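Local coordinates for YusO protein (Bacillus subtilis, PDB 1S3J) that represses the multidrug resistance operon mdtRP by binding directly to its promoter region as a homodimer of the MarR family, at residues A[10-13]-A[14-18]; A[39-42]-A[43-47]; A[51-54]-A[55-58]; A[67-70]-A[71-75]. One frame throughout, in Å; residues are numbered along the deposited sequence.

Contact 1 of 4, residues A[10-13]-A[14-18]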
ATOM      1  N   ASP A  10      12.638  13.600  -3.148  1.00 42.48           N
ATOM      2  CA  ASP A  10      12.110  14.278  -1.960  1.00 40.97           C
ATOM      3  C   ASP A  10      10.733  13.696  -1.622  1.00 39.56           C
ATOM      4  O   ASP A  10      10.492  13.285  -0.502  1.00 38.49           O
ATOM      5  CB  ASP A  10      11.954  15.791  -2.183  1.00 41.02           C
ATOM      6  CG  ASP A  10      13.274  16.512  -2.479  1.00 41.60           C
ATOM      7  OD1 ASP A  10      14.360  16.097  -2.002  1.00 43.63           O
ATOM      8  OD2 ASP A  10      13.307  17.537  -3.190  1.00 41.56           O
ATOM      9  N   ILE A  11       9.849  13.658  -2.614  1.00 37.99           N
ATOM     10  CA  ILE A  11       8.497  13.175  -2.428  1.00 37.56           C
ATOM     11  C   ILE A  11       8.471  11.726  -2.022  1.00 37.37           C
ATOM     12  O   ILE A  11       7.720  11.356  -1.127  1.00 37.44           O
ATOM     13  CB  ILE A  11       7.664  13.358  -3.704  1.00 37.65           C
ATOM     14  CG1 ILE A  11       7.327  14.826  -3.880  1.00 37.92           C
ATOM     15  CG2 ILE A  11       6.380  12.530  -3.631  1.00 37.81           C
ATOM     16  CD1 ILE A  11       6.541  15.150  -5.145  1.00 39.46           C
ATOM     17  N   GLN A  12       9.257  10.905  -2.705  1.00 37.04           N
ATOM     18  CA  GLN A  12       9.320   9.488  -2.420  1.00 37.20           C
ATOM     19  C   GLN A  12       9.700   9.314  -0.958  1.00 36.58           C
ATOM     20  O   GLN A  12       9.078   8.545  -0.233  1.00 36.36           O
ATOM     21  CB  GLN A  12      10.341   8.793  -3.344  1.00 37.98           C
ATOM     22  CG  GLN A  12      10.369   7.266  -3.236  1.00 40.59           C
ATOM     23  CD  GLN A  12      11.154   6.753  -2.044  1.00 43.51           C
ATOM     24  OE1 GLN A  12      12.120   7.393  -1.611  1.00 46.48           O
ATOM     25  NE2 GLN A  12      10.754   5.585  -1.515  1.00 46.00           N
ATOM     26  N   LEU A  13      10.717  10.041  -0.512  1.00 35.94           N
ATOM     27  CA  LEU A  13      11.144   9.910   0.856  1.00 35.41           C
ATOM     28  C   LEU A  13      10.033  10.345   1.799  1.00 34.88           C
ATOM     29  O   LEU A  13       9.803   9.690   2.826  1.00 34.81           O
ATOM     30  CB  LEU A  13      12.419  10.696   1.117  1.00 36.07           C
ATOM     31  CG  LEU A  13      13.723   9.941   0.834  1.00 36.81           C
ATOM     32  CD1 LEU A  13      14.885  10.845   1.026  1.00 37.66           C
ATOM     33  CD2 LEU A  13      13.861   8.746   1.731  1.00 38.25           C
ATOM     34  N   SER A  14       9.340  11.433   1.457  1.00 33.69           N
ATOM     35  CA  SER A  14       8.218  11.903   2.274  1.00 33.36           C
ATOM     36  C   SER A  14       7.104  10.849   2.317  1.00 32.36           C
ATOM     37  O   SER A  14       6.697  10.437   3.385  1.00 31.30           O
ATOM     38  CB  SER A  14       7.664  13.234   1.758  1.00 33.24           C
ATOM     39  OG  SER A  14       8.669  14.236   1.685  1.00 33.56           O
ATOM     40  N   LEU A  15       6.646  10.395   1.154  1.00 32.43           N
ATOM     41  CA  LEU A  15       5.572   9.406   1.097  1.00 33.39           C
ATOM     42  C   LEU A  15       5.949   8.110   1.796  1.00 34.11           C
ATOM     43  O   LEU A  15       5.135   7.538   2.498  1.00 33.90           O
ATOM     44  CB  LEU A  15       5.119   9.150  -0.344  1.00 33.53           C
ATOM     45  CG  LEU A  15       4.460  10.352  -1.024  1.00 31.85           C
ATOM     46  CD1 LEU A  15       4.164  10.043  -2.454  1.00 33.71           C
ATOM     47  CD2 LEU A  15       3.212  10.753  -0.318  1.00 32.41           C
ATOM     48  N   GLN A  16       7.205   7.693   1.682  1.00 35.65           N
ATOM     49  CA  GLN A  16       7.653   6.426   2.268  1.00 36.56           C
ATOM     50  C   GLN A  16       7.680   6.532   3.784  1.00 36.66           C
ATOM     51  O   GLN A  16       7.391   5.555   4.490  1.00 37.98           O
ATOM     52  CB  GLN A  16       9.018   6.043   1.707  1.00 37.70           C
ATOM     53  CG  GLN A  16       9.599   4.675   2.148  1.00 41.56           C
ATOM     54  CD  GLN A  16      11.137   4.670   2.162  1.00 46.10           C
ATOM     55  OE1 GLN A  16      11.777   5.072   1.177  1.00 48.90           O
ATOM     56  NE2 GLN A  16      11.725   4.246   3.285  1.00 48.63           N
ATOM     57  N   ALA A  17       8.008   7.705   4.314  1.00 35.47           N
ATOM     58  CA  ALA A  17       7.993   7.872   5.754  1.00 34.39           C
ATOM     59  C   ALA A  17       6.550   7.940   6.250  1.00 34.10           C
ATOM     60  O   ALA A  17       6.247   7.439   7.311  1.00 33.57           O
ATOM     61  CB  ALA A  17       8.742   9.116   6.156  1.00 34.33           C
ATOM     62  N   LEU A  18       5.662   8.578   5.495  1.00 33.84           N
ATOM     63  CA  LEU A  18       4.268   8.693   5.929  1.00 33.61           C
ATOM     64  C   LEU A  18       3.623   7.314   5.952  1.00 34.27           C
ATOM     65  O   LEU A  18       2.943   6.964   6.911  1.00 33.50           O
ATOM     66  CB  LEU A  18       3.489   9.689   5.055  1.00 33.34           C
ATOM     67  CG  LEU A  18       3.930  11.150   5.282  1.00 31.78           C
ATOM     68  CD1 LEU A  18       3.391  12.049   4.254  1.00 33.13           C
ATOM     69  CD2 LEU A  18       3.492  11.621   6.636  1.00 32.27           C
TER
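Gln12 and Gln16, one turn apart on helix 4-32 of this MarR-family dimerization region, join their side-chain amides. Gln12 NE2 donates to Gln16 OE1 at 2.9 Å, in the plane of the acceptor carbonyl and on one of its lone pairs. The two amide planes are turned 46° apart. Both side chains leave the backbone with CG anti to N, and the bend of Gln12 at chi2 (-80°) swings its amide along the helix toward Gln16. The other end of the Gln16 amide, NE2, makes a weak hydrogen bond to Gln20, which extends the row by another turn.

Around the helix the character changes. Ile11 and Leu15 lie side by side and point the same way, the methyl CG2 of Ile11 resting on Leu15 CD1 at 3.5 Å. In the second subunit Leu120 packs on Ile11, while Thr135 packs on both Ser14 and Leu15, so the apolar pair belongs to the dimer interface. Beneath the side chains the i to i+4 backbone bonds run unbroken; in the straightest, Leu15 N donates to Ile11 O at 2.7 Å with an N-H...O angle of 179°.

Contact 2 of 4, residues A[39-42]-A[43-47]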
ATOM      1  N   GLN A  39     -12.132  -7.329   3.142  1.00 32.63           N
ATOM      2  CA  GLN A  39     -13.467  -7.220   3.708  1.00 33.04           C
ATOM      3  C   GLN A  39     -13.894  -5.752   3.747  1.00 33.11           C
ATOM      4  O   GLN A  39     -15.061  -5.441   3.473  1.00 32.45           O
ATOM      5  CB  GLN A  39     -13.529  -7.833   5.113  1.00 33.42           C
ATOM      6  CG  GLN A  39     -13.477  -9.364   5.126  1.00 33.73           C
ATOM      7  CD  GLN A  39     -13.275  -9.918   6.524  1.00 34.95           C
ATOM      8  OE1 GLN A  39     -13.682  -9.301   7.483  1.00 38.35           O
ATOM      9  NE2 GLN A  39     -12.661 -11.084   6.635  1.00 36.69           N
ATOM     10  N   LEU A  40     -12.949  -4.855   4.053  1.00 33.22           N
ATOM     11  CA  LEU A  40     -13.240  -3.418   4.126  1.00 33.37           C
ATOM     12  C   LEU A  40     -13.610  -2.932   2.729  1.00 33.59           C
ATOM     13  O   LEU A  40     -14.555  -2.162   2.573  1.00 33.59           O
ATOM     14  CB  LEU A  40     -12.068  -2.603   4.697  1.00 33.20           C
ATOM     15  CG  LEU A  40     -12.325  -1.073   4.724  1.00 34.94           C
ATOM     16  CD1 LEU A  40     -13.429  -0.740   5.736  1.00 36.10           C
ATOM     17  CD2 LEU A  40     -11.062  -0.235   4.986  1.00 33.40           C
ATOM     18  N   PHE A  41     -12.900  -3.425   1.721  1.00 33.29           N
ATOM     19  CA  PHE A  41     -13.200  -3.070   0.356  1.00 34.42           C
ATOM     20  C   PHE A  41     -14.625  -3.489  -0.046  1.00 34.07           C
ATOM     21  O   PHE A  41     -15.301  -2.770  -0.791  1.00 34.68           O
ATOM     22  CB  PHE A  41     -12.168  -3.660  -0.614  1.00 34.81           C
ATOM     23  CG  PHE A  41     -12.381  -3.229  -2.059  1.00 36.62           C
ATOM     24  CD1 PHE A  41     -11.638  -2.196  -2.614  1.00 39.27           C
ATOM     25  CD2 PHE A  41     -13.344  -3.854  -2.850  1.00 37.62           C
ATOM     26  CE1 PHE A  41     -11.855  -1.785  -3.950  1.00 40.04           C
ATOM     27  CE2 PHE A  41     -13.563  -3.470  -4.159  1.00 38.48           C
ATOM     28  CZ  PHE A  41     -12.816  -2.430  -4.719  1.00 40.78           C
ATOM     29  N   VAL A  42     -15.070  -4.647   0.429  1.00 33.74           N
ATOM     30  CA  VAL A  42     -16.394  -5.146   0.096  1.00 33.08           C
ATOM     31  C   VAL A  42     -17.450  -4.282   0.777  1.00 33.04           C
ATOM     32  O   VAL A  42     -18.434  -3.891   0.156  1.00 32.11           O
ATOM     33  CB  VAL A  42     -16.584  -6.606   0.514  1.00 32.92           C
ATOM     34  CG1 VAL A  42     -18.007  -7.044   0.237  1.00 33.00           C
ATOM     35  CG2 VAL A  42     -15.597  -7.527  -0.234  1.00 33.27           C
ATOM     36  N   LEU A  43     -17.222  -3.983   2.045  1.00 33.20           N
ATOM     37  CA  LEU A  43     -18.131  -3.170   2.816  1.00 34.22           C
ATOM     38  C   LEU A  43     -18.317  -1.795   2.187  1.00 34.87           C
ATOM     39  O   LEU A  43     -19.438  -1.321   2.117  1.00 35.46           O
ATOM     40  CB  LEU A  43     -17.668  -3.048   4.271  1.00 34.19           C
ATOM     41  CG  LEU A  43     -17.760  -4.317   5.119  1.00 34.51           C
ATOM     42  CD1 LEU A  43     -17.390  -4.022   6.594  1.00 33.78           C
ATOM     43  CD2 LEU A  43     -19.142  -4.998   5.015  1.00 34.63           C
ATOM     44  N   ALA A  44     -17.236  -1.199   1.698  1.00 35.49           N
ATOM     45  CA  ALA A  44     -17.257   0.136   1.086  1.00 36.07           C
ATOM     46  C   ALA A  44     -17.965   0.147  -0.270  1.00 36.35           C
ATOM     47  O   ALA A  44     -18.761   1.036  -0.544  1.00 35.88           O
ATOM     48  CB  ALA A  44     -15.819   0.690   0.939  1.00 35.97           C
ATOM     49  N   SER A  45     -17.666  -0.840  -1.112  1.00 37.12           N
ATOM     50  CA  SER A  45     -18.418  -1.067  -2.346  1.00 38.18           C
ATOM     51  C   SER A  45     -19.931  -1.250  -2.124  1.00 38.65           C
ATOM     52  O   SER A  45     -20.721  -0.874  -2.973  1.00 39.19           O
ATOM     53  CB  SER A  45     -17.887  -2.286  -3.095  1.00 38.24           C
ATOM     54  OG  SER A  45     -16.501  -2.137  -3.335  1.00 40.11           O
ATOM     55  N   LEU A  46     -20.324  -1.834  -1.005  1.00 39.17           N
ATOM     56  CA  LEU A  46     -21.738  -2.060  -0.725  1.00 40.01           C
ATOM     57  C   LEU A  46     -22.418  -0.822  -0.119  1.00 41.18           C
ATOM     58  O   LEU A  46     -23.591  -0.597  -0.377  1.00 41.23           O
ATOM     59  CB  LEU A  46     -21.937  -3.292   0.176  1.00 39.20           C
ATOM     60  CG  LEU A  46     -21.528  -4.648  -0.427  1.00 38.93           C
ATOM     61  CD1 LEU A  46     -21.893  -5.757   0.565  1.00 40.30           C
ATOM     62  CD2 LEU A  46     -22.166  -4.892  -1.795  1.00 37.65           C
ATOM     63  N   LYS A  47     -21.698  -0.032   0.675  1.00 42.21           N
ATOM     64  CA  LYS A  47     -22.227   1.250   1.149  1.00 43.51           C
ATOM     65  C   LYS A  47     -22.483   2.199  -0.036  1.00 44.44           C
ATOM     66  O   LYS A  47     -23.516   2.854  -0.105  1.00 44.48           O
ATOM     67  CB  LYS A  47     -21.280   1.907   2.177  1.00 43.62           C
ATOM     68  CG  LYS A  47     -21.815   3.188   2.844  1.00 43.52           C
ATOM     69  CD  LYS A  47     -23.195   2.961   3.461  1.00 44.69           C
ATOM     70  CE  LYS A  47     -23.739   4.196   4.180  1.00 44.97           C
ATOM     71  NZ  LYS A  47     -23.234   4.245   5.571  1.00 44.77           N
TER
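Ser45 folds back on Phe41 one turn earlier in helix 37-49 and grips its carbonyl twice. Ser45 N reaches Phe41 O at 3.1 Å, as expected in a helix, and Ser45 OG adds a second bond of 2.9 Å to the same oxygen. The two donors arrive from opposite faces of the carbonyl plane, so the oxygen is held between them. With OG anti to its own carbonyl carbon (chi1 -55°), the hydroxyl lies beside the backbone N and both can serve one acceptor. The same OG also lies 3.3 Å from Phe41 CE2, approaching the ring obliquely.

This Phe41-Ser45 side is the looser one: both residues are partly exposed, and Gln20 of the second subunit packs on the phenylalanine. The tight side carries Val42, Leu43 and Leu46, all buried. Val42 and Leu46 run side by side, with Val42 CG1 4.1 Å from Leu46 CD1, and Leu46 CG sits 3.2 Å from Val42 O. Met71 and Leu75 of helix 65-77 close over Val42, as does Ile57 of helix 54-61; Leu95 and Leu97 of strand 93-97 press on Leu46, and Phe105 of helix 99-120 packs on Leu40 and Ala44. A largely apolar helix enclosed by three helices and a strand is typical of the core of the winged helix-turn-helix domain of MarR regulators.

Contact 3 of 4, residues A[51-54]-A[55-58]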
ATOM      1  N   SER A  51     -26.322  -2.522  -3.516  1.00 45.54           N
ATOM      2  CA  SER A  51     -26.252  -3.938  -3.811  1.00 45.60           C
ATOM      3  C   SER A  51     -25.301  -4.189  -4.974  1.00 44.82           C
ATOM      4  O   SER A  51     -25.239  -3.392  -5.913  1.00 45.30           O
ATOM      5  CB  SER A  51     -27.647  -4.448  -4.175  1.00 45.81           C
ATOM      6  OG  SER A  51     -27.628  -5.842  -4.373  1.00 47.12           O
ATOM      7  N   LEU A  52     -24.563  -5.294  -4.910  1.00 43.76           N
ATOM      8  CA  LEU A  52     -23.739  -5.738  -6.033  1.00 43.08           C
ATOM      9  C   LEU A  52     -23.780  -7.252  -6.178  1.00 42.58           C
ATOM     10  O   LEU A  52     -23.882  -7.967  -5.197  1.00 42.39           O
ATOM     11  CB  LEU A  52     -22.290  -5.290  -5.848  1.00 42.97           C
ATOM     12  CG  LEU A  52     -22.018  -3.781  -5.918  1.00 43.23           C
ATOM     13  CD1 LEU A  52     -20.588  -3.460  -5.527  1.00 42.31           C
ATOM     14  CD2 LEU A  52     -22.319  -3.230  -7.306  1.00 43.52           C
ATOM     15  N   LYS A  53     -23.687  -7.733  -7.412  1.00 42.45           N
ATOM     16  CA  LYS A  53     -23.524  -9.147  -7.667  1.00 42.65           C
ATOM     17  C   LYS A  53     -22.145  -9.594  -7.164  1.00 41.80           C
ATOM     18  O   LYS A  53     -21.230  -8.776  -7.042  1.00 41.60           O
ATOM     19  CB  LYS A  53     -23.680  -9.448  -9.161  1.00 43.23           C
ATOM     20  CG  LYS A  53     -25.002  -8.947  -9.783  1.00 44.25           C
ATOM     21  CD  LYS A  53     -24.866  -8.930 -11.299  1.00 45.84           C
ATOM     22  CE  LYS A  53     -26.191  -8.879 -12.002  1.00 47.26           C
ATOM     23  NZ  LYS A  53     -25.967  -8.531 -13.444  1.00 48.91           N
ATOM     24  N   VAL A  54     -22.012 -10.877  -6.842  1.00 40.84           N
ATOM     25  CA  VAL A  54     -20.722 -11.434  -6.470  1.00 40.47           C
ATOM     26  C   VAL A  54     -19.737 -11.258  -7.620  1.00 40.20           C
ATOM     27  O   VAL A  54     -18.575 -10.937  -7.385  1.00 40.25           O
ATOM     28  CB  VAL A  54     -20.795 -12.932  -6.106  1.00 40.17           C
ATOM     29  CG1 VAL A  54     -19.379 -13.540  -6.061  1.00 39.85           C
ATOM     30  CG2 VAL A  54     -21.462 -13.101  -4.784  1.00 39.96           C
ATOM     31  N   SER A  55     -20.207 -11.459  -8.847  1.00 40.07           N
ATOM     32  CA  SER A  55     -19.358 -11.316 -10.037  1.00 40.86           C
ATOM     33  C   SER A  55     -18.885  -9.881 -10.280  1.00 41.52           C
ATOM     34  O   SER A  55     -17.849  -9.664 -10.929  1.00 42.14           O
ATOM     35  CB  SER A  55     -20.090 -11.834 -11.289  1.00 40.57           C
ATOM     36  OG  SER A  55     -21.091 -10.941 -11.719  1.00 40.09           O
ATOM     37  N   GLU A  56     -19.648  -8.907  -9.786  1.00 41.99           N
ATOM     38  CA  GLU A  56     -19.289  -7.507  -9.932  1.00 43.06           C
ATOM     39  C   GLU A  56     -18.137  -7.164  -8.994  1.00 43.56           C
ATOM     40  O   GLU A  56     -17.174  -6.533  -9.397  1.00 43.84           O
ATOM     41  CB  GLU A  56     -20.488  -6.588  -9.652  1.00 43.05           C
ATOM     42  CG  GLU A  56     -21.532  -6.564 -10.766  1.00 43.80           C
ATOM     43  CD  GLU A  56     -22.710  -5.657 -10.445  1.00 45.45           C
ATOM     44  OE1 GLU A  56     -23.315  -5.789  -9.352  1.00 45.55           O
ATOM     45  OE2 GLU A  56     -23.028  -4.794 -11.286  1.00 47.67           O
ATOM     46  N   ILE A  57     -18.254  -7.573  -7.739  1.00 44.37           N
ATOM     47  CA  ILE A  57     -17.185  -7.370  -6.756  1.00 44.86           C
ATOM     48  C   ILE A  57     -15.913  -8.072  -7.209  1.00 45.50           C
ATOM     49  O   ILE A  57     -14.837  -7.500  -7.137  1.00 45.36           O
ATOM     50  CB  ILE A  57     -17.626  -7.881  -5.373  1.00 44.48           C
ATOM     51  CG1 ILE A  57     -18.638  -6.909  -4.778  1.00 44.63           C
ATOM     52  CG2 ILE A  57     -16.441  -8.036  -4.436  1.00 44.24           C
ATOM     53  CD1 ILE A  57     -19.231  -7.373  -3.481  1.00 44.22           C
ATOM     54  N   ALA A  58     -16.047  -9.308  -7.682  1.00 46.47           N
ATOM     55  CA  ALA A  58     -14.900 -10.070  -8.151  1.00 47.58           C
ATOM     56  C   ALA A  58     -14.172  -9.273  -9.223  1.00 48.42           C
ATOM     57  O   ALA A  58     -12.958  -9.158  -9.191  1.00 48.66           O
ATOM     58  CB  ALA A  58     -15.338 -11.418  -8.690  1.00 47.88           C
TER
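The backbone passes from the extended conformation of Leu52 to helical angles at Val54, with Lys53 as the N-cap of helix 54-61. Glu56 reaches back across this junction, and its OE1 accepts a 2.8 Å hydrogen bond from Lys53 N through the lone pair anti to the other carboxylate oxygen. At 162° the N-H...O angle is nearly straight. This is the side-chain-to-backbone half of a capping box: the residue three places after the N-cap receives the N-cap amide. Glu56 CG stands anti to its own carbonyl carbon (chi1 -74°), and the extended chain beyond it carries the carboxylate over the start of the helix.

The same oxygen is bordered by carbon, Leu52 CD2 lying 3.4 Å from Glu56 OE1, while the lysine chain slants past the glutamate with Lys53 CG 3.6 Å from that oxygen. Their charged ends stay apart, with 5.2 Å between Lys53 NZ and Glu56 OE2, so any electrostatic attraction is probably modest. On the inner side Leu52 crosses Ile57 at about a right angle and brings CD1 to 4.0 Å from Ile57 CG1. Strand 51-53 pairs with strand 93-97 through Leu52 and Leu95; Val54 and Ile57 pack on Val68 of helix 65-77, and Leu52 rests on Ser45 and Leu46 of helix 37-49.

Contact 4 of 4, residues A[67-70]-A[71-75]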
ATOM      1  N   ALA A  67     -13.016 -16.332  -4.618  1.00 38.28           N
ATOM      2  CA  ALA A  67     -12.379 -15.455  -3.623  1.00 37.36           C
ATOM      3  C   ALA A  67     -13.396 -14.558  -2.910  1.00 36.23           C
ATOM      4  O   ALA A  67     -13.349 -14.395  -1.686  1.00 35.01           O
ATOM      5  CB  ALA A  67     -11.309 -14.590  -4.283  1.00 36.90           C
ATOM      6  N   VAL A  68     -14.320 -13.980  -3.672  1.00 35.44           N
ATOM      7  CA  VAL A  68     -15.360 -13.117  -3.073  1.00 35.38           C
ATOM      8  C   VAL A  68     -16.328 -13.919  -2.203  1.00 34.71           C
ATOM      9  O   VAL A  68     -16.743 -13.474  -1.136  1.00 35.06           O
ATOM     10  CB  VAL A  68     -16.140 -12.317  -4.133  1.00 35.03           C
ATOM     11  CG1 VAL A  68     -17.232 -11.446  -3.463  1.00 35.82           C
ATOM     12  CG2 VAL A  68     -15.197 -11.457  -4.898  1.00 34.16           C
ATOM     13  N   THR A  69     -16.666 -15.118  -2.651  1.00 34.81           N
ATOM     14  CA  THR A  69     -17.589 -15.995  -1.931  1.00 34.16           C
ATOM     15  C   THR A  69     -17.037 -16.312  -0.558  1.00 33.88           C
ATOM     16  O   THR A  69     -17.796 -16.404   0.415  1.00 33.99           O
ATOM     17  CB  THR A  69     -17.812 -17.280  -2.752  1.00 34.53           C
ATOM     18  OG1 THR A  69     -18.650 -16.981  -3.884  1.00 36.83           O
ATOM     19  CG2 THR A  69     -18.559 -18.362  -1.966  1.00 32.96           C
ATOM     20  N   LEU A  70     -15.718 -16.470  -0.455  1.00 33.29           N
ATOM     21  CA  LEU A  70     -15.101 -16.684   0.854  1.00 32.82           C
ATOM     22  C   LEU A  70     -15.116 -15.407   1.715  1.00 33.18           C
ATOM     23  O   LEU A  70     -15.297 -15.472   2.929  1.00 33.11           O
ATOM     24  CB  LEU A  70     -13.676 -17.208   0.712  1.00 32.43           C
ATOM     25  CG  LEU A  70     -12.931 -17.466   2.017  1.00 31.91           C
ATOM     26  CD1 LEU A  70     -13.682 -18.525   2.816  1.00 32.78           C
ATOM     27  CD2 LEU A  70     -11.487 -17.900   1.755  1.00 31.95           C
HETATM   28  N   MSE A  71     -14.910 -14.249   1.108  1.00 34.08           N
HETATM   29  CA  MSE A  71     -15.008 -12.993   1.862  1.00 34.83           C
HETATM   30  C   MSE A  71     -16.436 -12.858   2.390  1.00 34.48           C
HETATM   31  O   MSE A  71     -16.655 -12.545   3.550  1.00 33.11           O
HETATM   32  CB  MSE A  71     -14.699 -11.800   0.973  1.00 35.23           C
HETATM   33  CG  MSE A  71     -13.233 -11.637   0.629  1.00 37.65           C
HETATM   34 SE   MSE A  71     -13.059 -10.419  -0.884  0.89 43.54          SE
HETATM   35  CE  MSE A  71     -11.496 -11.271  -1.751  1.00 41.53           C
ATOM     36  N   ALA A  72     -17.397 -13.094   1.503  1.00 34.73           N
ATOM     37  CA  ALA A  72     -18.810 -13.043   1.853  1.00 35.09           C
ATOM     38  C   ALA A  72     -19.134 -13.988   3.003  1.00 35.23           C
ATOM     39  O   ALA A  72     -19.863 -13.605   3.902  1.00 35.29           O
ATOM     40  CB  ALA A  72     -19.662 -13.366   0.639  1.00 35.41           C
ATOM     41  N   ASP A  73     -18.570 -15.204   3.000  1.00 35.84           N
ATOM     42  CA  ASP A  73     -18.803 -16.168   4.094  1.00 35.94           C
ATOM     43  C   ASP A  73     -18.391 -15.547   5.414  1.00 36.14           C
ATOM     44  O   ASP A  73     -19.122 -15.612   6.390  1.00 35.99           O
ATOM     45  CB  ASP A  73     -17.960 -17.446   3.911  1.00 36.96           C
ATOM     46  CG  ASP A  73     -18.524 -18.403   2.871  1.00 37.96           C
ATOM     47  OD1 ASP A  73     -19.736 -18.371   2.622  1.00 41.22           O
ATOM     48  OD2 ASP A  73     -17.831 -19.248   2.264  1.00 40.40           O
ATOM     49  N   ARG A  74     -17.194 -14.956   5.440  1.00 36.44           N
ATOM     50  CA  ARG A  74     -16.631 -14.395   6.662  1.00 36.91           C
ATOM     51  C   ARG A  74     -17.520 -13.263   7.159  1.00 36.82           C
ATOM     52  O   ARG A  74     -17.919 -13.236   8.302  1.00 35.82           O
ATOM     53  CB  ARG A  74     -15.197 -13.888   6.429  1.00 37.27           C
ATOM     54  CG  ARG A  74     -14.179 -14.969   6.082  1.00 37.98           C
ATOM     55  CD  ARG A  74     -12.705 -14.487   6.086  1.00 39.33           C
ATOM     56  NE  ARG A  74     -11.785 -15.506   5.568  1.00 38.01           N
ATOM     57  CZ  ARG A  74     -11.238 -16.480   6.295  1.00 37.32           C
ATOM     58  NH1 ARG A  74     -11.500 -16.606   7.590  1.00 37.71           N
ATOM     59  NH2 ARG A  74     -10.421 -17.346   5.718  1.00 35.75           N
ATOM     60  N   LEU A  75     -17.861 -12.359   6.263  1.00 37.89           N
ATOM     61  CA  LEU A  75     -18.747 -11.258   6.580  1.00 39.12           C
ATOM     62  C   LEU A  75     -20.151 -11.733   7.034  1.00 40.13           C
ATOM     63  O   LEU A  75     -20.656 -11.226   8.023  1.00 39.43           O
ATOM     64  CB  LEU A  75     -18.837 -10.294   5.379  1.00 39.07           C
ATOM     65  CG  LEU A  75     -17.552  -9.487   5.122  1.00 38.28           C
ATOM     66  CD1 LEU A  75     -17.604  -8.851   3.766  1.00 38.16           C
ATOM     67  CD2 LEU A  75     -17.311  -8.440   6.219  1.00 37.25           C
TER
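Met71, a selenomethionine here, doubles back along helix 65-77 toward Ala67. Its CB lies 3.4 Å from Val68 O. CG, anti to the carbonyl carbon (chi1 -74°) and therefore beside the backbone N, is 3.6 Å from Ala67 O. The selenium SE runs on past that oxygen and close to Val68 CA, and after a bend at chi3 the methyl CE ends 3.6 Å from Ala67 O and 4.2 Å from Ala67 CB. Nearly the whole chain thus lies along the preceding turn, whose carbonyl Ala67 O also takes the backbone bond from Met71 N. Ala38 of helix 37-49 and Met61 of helix 54-61 pack on Met71 as well.

Another side of the helix is more open and carries charged groups. Asp73 sets its carboxylate carbon CG 3.2 Å from Thr69 O, the carbonyl that accepts from Asp73 N, and Asp73 OD1 forms a salt bridge with Arg83 of strand 81-85. Leu70 and Arg74, both exposed, meet more lightly: Leu70 CD2 comes within 4.1 Å of Arg74 NH2, approaching the guanidinium obliquely. A helix with one flank sunk into the core and another left accessible suits its place as the second helix of the predicted helix-turn-helix motif, the recognition helix that in MarR regulators enters the DNA major groove.

In the fold
From the N terminus, contact 1 comes first, on the dimerization helix, with its centre about 28 Å from that of contact 2 and about 35 Å from those of contacts 3 and 4. All four are local and follow in series; none closes a long loop, nests in another or crosses it. The chain then enters the DNA-binding domain, where contacts 2, 3 and 4 touch one another, their centres about 11 to 12 Å apart. Leu46 of contact 2 meets Ile57 of contact 3, Gln39 of contact 2 meets Arg74 of contact 4, and Ala58 of contact 3 meets Val68 of contact 4. Together they tie helix 37-49, strand 51-53 and the two helices of the helix-turn-helix into one core.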